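Local coordinates for inactive dihydroorotase-like domain (PDB 5NNL), which is a catalytically inactive relative of the dihydroorotase family with an amidohydrolase-like fold, its own role unknown, at residues S82-A85 / N86-S89; T256-Y259 / V260-R263. All blocks are in the same frame, centred on the assembly; numbering follows the deposited sequence.

Contact 1 (S82-A85 / N86-S89); sequences SDNA and NQIS
The carbonyl oxygen of N84 takes the contact's one clear hydrogen bond, from the backbone N of I88. I88 N lies 3.3 Å from N84 O, long for such a bond but almost straight, with 175° at the hydrogen. I88 is four positions on from N84, so the bond closes the first turn of the short helix 85-89. Both branches of I88 lie against the same oxygen, CG1 and CG2 each 3.6 Å from N84 O. CG1 sits between the backbone N and the carbonyl carbon (chi1 74°), which leaves CG2 beside the backbone N and facing N84. There I88 CG2 meets the amide of N84 at ND2, 3.2 Å away, the two side chains crossing at about a right angle. That amide is anchored outside the turn: ND2 donates to S54 O and, weakly, to T79 O, and OD1 is hydrogen-bonded to T81 OG1. H118 of helix 111-121 packs on N84, A85 and I88. Further along, S89 CB approaches A85 O to 3.3 Å. A buried amide with its polar ends engaged by neighbouring loop and strand residues can therefore lie against an aliphatic branch, and it ties the start of this helix to the end of strand 73-79 and to the loop at S54.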
ATOM      1  N   SER A  82       1.975  -0.643 -22.673  1.00 48.55           N
ATOM      2  CA  SER A  82       2.422   0.091 -23.853  1.00 48.68           C
ATOM      3  C   SER A  82       1.247   0.558 -24.711  1.00 50.36           C
ATOM      4  O   SER A  82       1.289   1.654 -25.285  1.00 50.82           O
ATOM      5  CB  SER A  82       3.366  -0.784 -24.678  1.00 48.04           C
ATOM      6  OG  SER A  82       3.220  -2.157 -24.362  1.00 52.81           O
ATOM      7  N   ASP A  83       0.196  -0.258 -24.816  1.00 49.84           N
ATOM      8  CA  ASP A  83      -0.949   0.027 -25.677  1.00 52.60           C
ATOM      9  C   ASP A  83      -2.257   0.118 -24.892  1.00 54.39           C
ATOM     10  O   ASP A  83      -3.335  -0.067 -25.466  1.00 55.30           O
ATOM     11  CB  ASP A  83      -1.067  -1.043 -26.766  1.00 54.22           C
ATOM     12  CG  ASP A  83      -0.860  -2.445 -26.229  1.00 55.67           C
ATOM     13  OD1 ASP A  83      -0.076  -3.207 -26.833  1.00 57.89           O
ATOM     14  OD2 ASP A  83      -1.461  -2.778 -25.188  1.00 54.82           O
ATOM     15  N   ASN A  84      -2.179   0.411 -23.592  1.00 50.34           N
ATOM     16  CA  ASN A  84      -3.329   0.388 -22.693  1.00 49.69           C
ATOM     17  C   ASN A  84      -4.108   1.695 -22.651  1.00 48.63           C
ATOM     18  O   ASN A  84      -5.323   1.671 -22.423  1.00 50.16           O
ATOM     19  CB  ASN A  84      -2.865   0.080 -21.266  1.00 49.51           C
ATOM     20  CG  ASN A  84      -3.252  -1.311 -20.807  1.00 50.31           C
ATOM     21  OD1 ASN A  84      -3.285  -2.254 -21.601  1.00 54.11           O
ATOM     22  ND2 ASN A  84      -3.546  -1.449 -19.518  1.00 46.11           N
ATOM     23  N   ALA A  85      -3.437   2.833 -22.852  1.00 45.55           N
ATOM     24  CA  ALA A  85      -4.003   4.127 -22.476  1.00 49.41           C
ATOM     25  C   ALA A  85      -5.443   4.300 -22.942  1.00 51.60           C
ATOM     26  O   ALA A  85      -6.214   5.039 -22.319  1.00 50.52           O
ATOM     27  CB  ALA A  85      -3.138   5.253 -23.042  1.00 45.79           C
ATOM     28  N   ASN A  86      -5.830   3.610 -24.015  1.00 54.10           N
ATOM     29  CA  ASN A  86      -7.157   3.795 -24.591  0.50 53.49           C
ATOM     30  C   ASN A  86      -8.230   3.107 -23.754  1.00 49.55           C
ATOM     31  O   ASN A  86      -9.148   3.754 -23.241  1.00 49.54           O
ATOM     32  CB  ASN A  86      -7.182   3.273 -26.035  0.50 54.43           C
ATOM     33  CG  ASN A  86      -6.418   1.963 -26.205  0.50 54.26           C
ATOM     34  OD1 ASN A  86      -6.162   1.248 -25.235  0.50 52.71           O
ATOM     35  ND2 ASN A  86      -6.045   1.649 -27.446  0.50 56.78           N
ATOM     36  N   GLN A  87      -8.131   1.782 -23.606  1.00 48.93           N
ATOM     37  CA  GLN A  87      -9.207   1.050 -22.940  1.00 53.15           C
ATOM     38  C   GLN A  87      -9.295   1.387 -21.455  1.00 53.58           C
ATOM     39  O   GLN A  87     -10.397   1.477 -20.904  1.00 54.97           O
ATOM     40  CB  GLN A  87      -9.054  -0.464 -23.136  1.00 54.36           C
ATOM     41  CG  GLN A  87      -7.648  -0.990 -23.356  1.00 53.96           C
ATOM     42  CD  GLN A  87      -7.613  -2.506 -23.416  1.00 56.14           C
ATOM     43  OE1 GLN A  87      -8.635  -3.169 -23.220  1.00 62.05           O
ATOM     44  NE2 GLN A  87      -6.440  -3.062 -23.694  1.00 58.60           N
ATOM     45  N   ILE A  88      -8.158   1.581 -20.783  1.00 51.62           N
ATOM     46  CA  ILE A  88      -8.225   1.826 -19.346  1.00 49.93           C
ATOM     47  C   ILE A  88      -8.864   3.182 -19.065  1.00 49.32           C
ATOM     48  O   ILE A  88      -9.446   3.390 -17.993  1.00 48.65           O
ATOM     49  CB  ILE A  88      -6.829   1.698 -18.705  1.00 51.25           C
ATOM     50  CG1 ILE A  88      -5.949   2.900 -19.053  1.00 46.90           C
ATOM     51  CG2 ILE A  88      -6.170   0.390 -19.140  1.00 48.89           C
ATOM     52  CD1 ILE A  88      -4.570   2.826 -18.468  1.00 45.35           C
ATOM     53  N   SER A  89      -8.793   4.116 -20.021  1.00 50.55           N
ATOM     54  CA  SER A  89      -9.415   5.425 -19.834  1.00 51.72           C
ATOM     55  C   SER A  89     -10.938   5.346 -19.883  1.00 52.96           C
ATOM     56  O   SER A  89     -11.616   6.077 -19.152  1.00 52.21           O
ATOM     57  CB  SER A  89      -8.907   6.406 -20.891  1.00 52.74           C
ATOM     58  OG  SER A  89      -9.968   7.163 -21.451  1.00 55.02           O
TER

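Contact 2 (T256-Y259 / V260-R263); sequences TVDY and VKTR
Stacking joins Y259 to R263, one helical turn apart. The guanidinium lies flat on the phenol ring, planes 18° apart and centres 4.1 Å apart, a flat stack with Y259 CE2 over the middle of the guanidinium. R263 CD adds a CH-pi contact over the same ring, 3.8 Å from its centroid. The arginine chain reaches it by bending at chi2 (53°) and then running extended, while the ring leaves the helix with CG anti to the backbone N (chi1 -174°). Both polar ends are held beyond the helix, Y259 OH by L210 O and R263 NE by I213 O, which probably limits sliding of the stack.

Among the hydrogen bonds, the main-chain ladder is regular: V260, K261, T262 and R263 donate in turn to the carbonyls of T256, V257, D258 and Y259. T256 stands at the N-cap, where its OG1 accepts from Y259 N at 3.2 Å. T262 OG1 lies 2.7 Å from Y259 O and 3.0 Å from D258 O, and which of them takes its proton is not settled. The same oxygen accepts from R263 NH1 at 3.1 Å, in the guanidinium plane, which helps to hold the rotation of the stacked group.

The charged contact is indirect: a water donates to D258 OD1 at 2.7 Å and weakly accepts from K261 NZ, whose salt bridge is with D266. Hydrophobic packing falls to V257 and V260, which touch helix 242-251.

Taken together, these are the features of a threonine N-capped alpha-helix opening with an i to i+4 tyrosine-arginine stack.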
ATOM      1  N   THR A 256       6.077   9.580  16.348  1.00 34.95           N
ATOM      2  CA  THR A 256       4.960  10.061  17.143  1.00 33.68           C
ATOM      3  C   THR A 256       3.667   9.434  16.644  1.00 33.79           C
ATOM      4  O   THR A 256       3.552   9.044  15.476  1.00 34.50           O
ATOM      5  CB  THR A 256       4.840  11.587  17.093  1.00 36.14           C
ATOM      6  OG1 THR A 256       4.526  12.009  15.759  1.00 33.86           O
ATOM      7  CG2 THR A 256       6.136  12.242  17.551  1.00 34.93           C
ATOM      8  N   VAL A 257       2.686   9.345  17.544  1.00 32.67           N
ATOM      9  CA  VAL A 257       1.393   8.779  17.172  1.00 32.34           C
ATOM     10  C   VAL A 257       0.789   9.555  16.013  1.00 29.33           C
ATOM     11  O   VAL A 257       0.243   8.966  15.072  1.00 27.96           O
ATOM     12  CB  VAL A 257       0.453   8.751  18.392  1.00 34.42           C
ATOM     13  CG1 VAL A 257      -0.960   8.332  17.990  1.00 34.99           C
ATOM     14  CG2 VAL A 257       0.998   7.805  19.439  1.00 34.52           C
ATOM     15  N   ASP A 258       0.880  10.887  16.052  1.00 28.23           N
ATOM     16  CA  ASP A 258       0.260  11.689  15.003  1.00 30.62           C
ATOM     17  C   ASP A 258       0.927  11.454  13.655  1.00 27.87           C
ATOM     18  O   ASP A 258       0.249  11.415  12.622  1.00 26.03           O
ATOM     19  CB  ASP A 258       0.306  13.172  15.359  1.00 32.94           C
ATOM     20  CG  ASP A 258      -0.493  14.018  14.391  1.00 31.82           C
ATOM     21  OD1 ASP A 258      -1.739  13.911  14.392  1.00 32.63           O
ATOM     22  OD2 ASP A 258       0.120  14.787  13.623  1.00 32.22           O
ATOM     23  N   TYR A 259       2.254  11.313  13.635  1.00 28.95           N
ATOM     24  CA  TYR A 259       2.928  10.969  12.388  1.00 29.06           C
ATOM     25  C   TYR A 259       2.371   9.671  11.819  1.00 28.47           C
ATOM     26  O   TYR A 259       1.995   9.602  10.645  1.00 27.06           O
ATOM     27  CB  TYR A 259       4.439  10.854  12.606  1.00 29.34           C
ATOM     28  CG  TYR A 259       5.187  10.632  11.315  1.00 27.29           C
ATOM     29  CD1 TYR A 259       5.348   9.353  10.796  1.00 29.27           C
ATOM     30  CD2 TYR A 259       5.711  11.699  10.601  1.00 28.59           C
ATOM     31  CE1 TYR A 259       6.018   9.140   9.611  1.00 29.83           C
ATOM     32  CE2 TYR A 259       6.388  11.497   9.409  1.00 31.44           C
ATOM     33  CZ  TYR A 259       6.536  10.212   8.919  1.00 31.12           C
ATOM     34  OH  TYR A 259       7.202   9.989   7.737  1.00 31.79           O
ATOM     35  N   VAL A 260       2.307   8.630  12.647  1.00 27.07           N
ATOM     36  CA  VAL A 260       1.758   7.353  12.206  1.00 29.22           C
ATOM     37  C   VAL A 260       0.333   7.536  11.698  1.00 30.34           C
ATOM     38  O   VAL A 260      -0.042   7.005  10.645  1.00 27.57           O
ATOM     39  CB  VAL A 260       1.828   6.328  13.349  1.00 28.99           C
ATOM     40  CG1 VAL A 260       1.161   5.035  12.950  1.00 28.98           C
ATOM     41  CG2 VAL A 260       3.281   6.079  13.734  1.00 29.30           C
ATOM     42  N   LYS A 261      -0.484   8.288  12.440  1.00 28.42           N
ATOM     43  CA  LYS A 261      -1.871   8.489  12.027  1.00 28.15           C
ATOM     44  C   LYS A 261      -1.942   9.187  10.675  1.00 28.65           C
ATOM     45  O   LYS A 261      -2.677   8.754   9.779  1.00 27.70           O
ATOM     46  CB  LYS A 261      -2.637   9.291  13.079  1.00 30.74           C
ATOM     47  CG  LYS A 261      -4.132   9.399  12.772  1.00 32.14           C
ATOM     48  CD  LYS A 261      -4.906  10.142  13.854  1.00 36.74           C
ATOM     49  CE  LYS A 261      -4.859  11.648  13.654  1.00 36.65           C
ATOM     50  NZ  LYS A 261      -5.704  12.092  12.509  1.00 42.65           N
ATOM     51  N   THR A 262      -1.180  10.268  10.503  1.00 27.81           N
ATOM     52  CA  THR A 262      -1.224  10.995   9.238  1.00 30.61           C
ATOM     53  C   THR A 262      -0.740  10.123   8.087  1.00 28.63           C
ATOM     54  O   THR A 262      -1.256  10.220   6.968  1.00 31.96           O
ATOM     55  CB  THR A 262      -0.385  12.273   9.319  1.00 28.90           C
ATOM     56  OG1 THR A 262       0.949  11.949   9.723  1.00 29.73           O
ATOM     57  CG2 THR A 262      -0.990  13.271  10.296  1.00 28.97           C
ATOM     58  N   ARG A 263       0.248   9.262   8.337  1.00 27.34           N
ATOM     59  CA  ARG A 263       0.796   8.424   7.278  1.00 27.99           C
ATOM     60  C   ARG A 263      -0.080   7.217   6.958  1.00 27.41           C
ATOM     61  O   ARG A 263       0.101   6.607   5.898  1.00 26.87           O
ATOM     62  CB  ARG A 263       2.209   7.967   7.655  1.00 26.01           C
ATOM     63  CG  ARG A 263       3.302   8.895   7.143  1.00 26.83           C
ATOM     64  CD  ARG A 263       3.060  10.344   7.539  1.00 29.48           C
ATOM     65  NE  ARG A 263       4.001  11.249   6.889  1.00 33.15           N
ATOM     66  CZ  ARG A 263       4.063  12.555   7.122  1.00 30.78           C
ATOM     67  NH1 ARG A 263       3.245  13.114   8.000  1.00 30.45           N
ATOM     68  NH2 ARG A 263       4.952  13.301   6.484  1.00 29.90           N
TER
HETATM   69  O   HOH W   1      -3.911  14.637  13.049  1.00 32.52           O

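In the fold
Contacts 1 and 2 lie on opposite sides of the chain's centre, their own centres 37 Å apart and their nearest atoms about 25 Å apart, and no helix or strand is shared. Both are helix beginnings, yet they differ in kind. Contact 1 is partly buried: a short, weakly bonded helix following strand 73-79, carried mainly by amide, aliphatic and backbone groups, with one clear backbone bond, set against helix 111-121. Contact 2 is a surface contact on the longer helix 257-271, with a full bond ladder, charged and aromatic side chains and a bridging water. Its V257 and K261 also touch strand 3-11, whereas contact 1 draws on loop residues around S54.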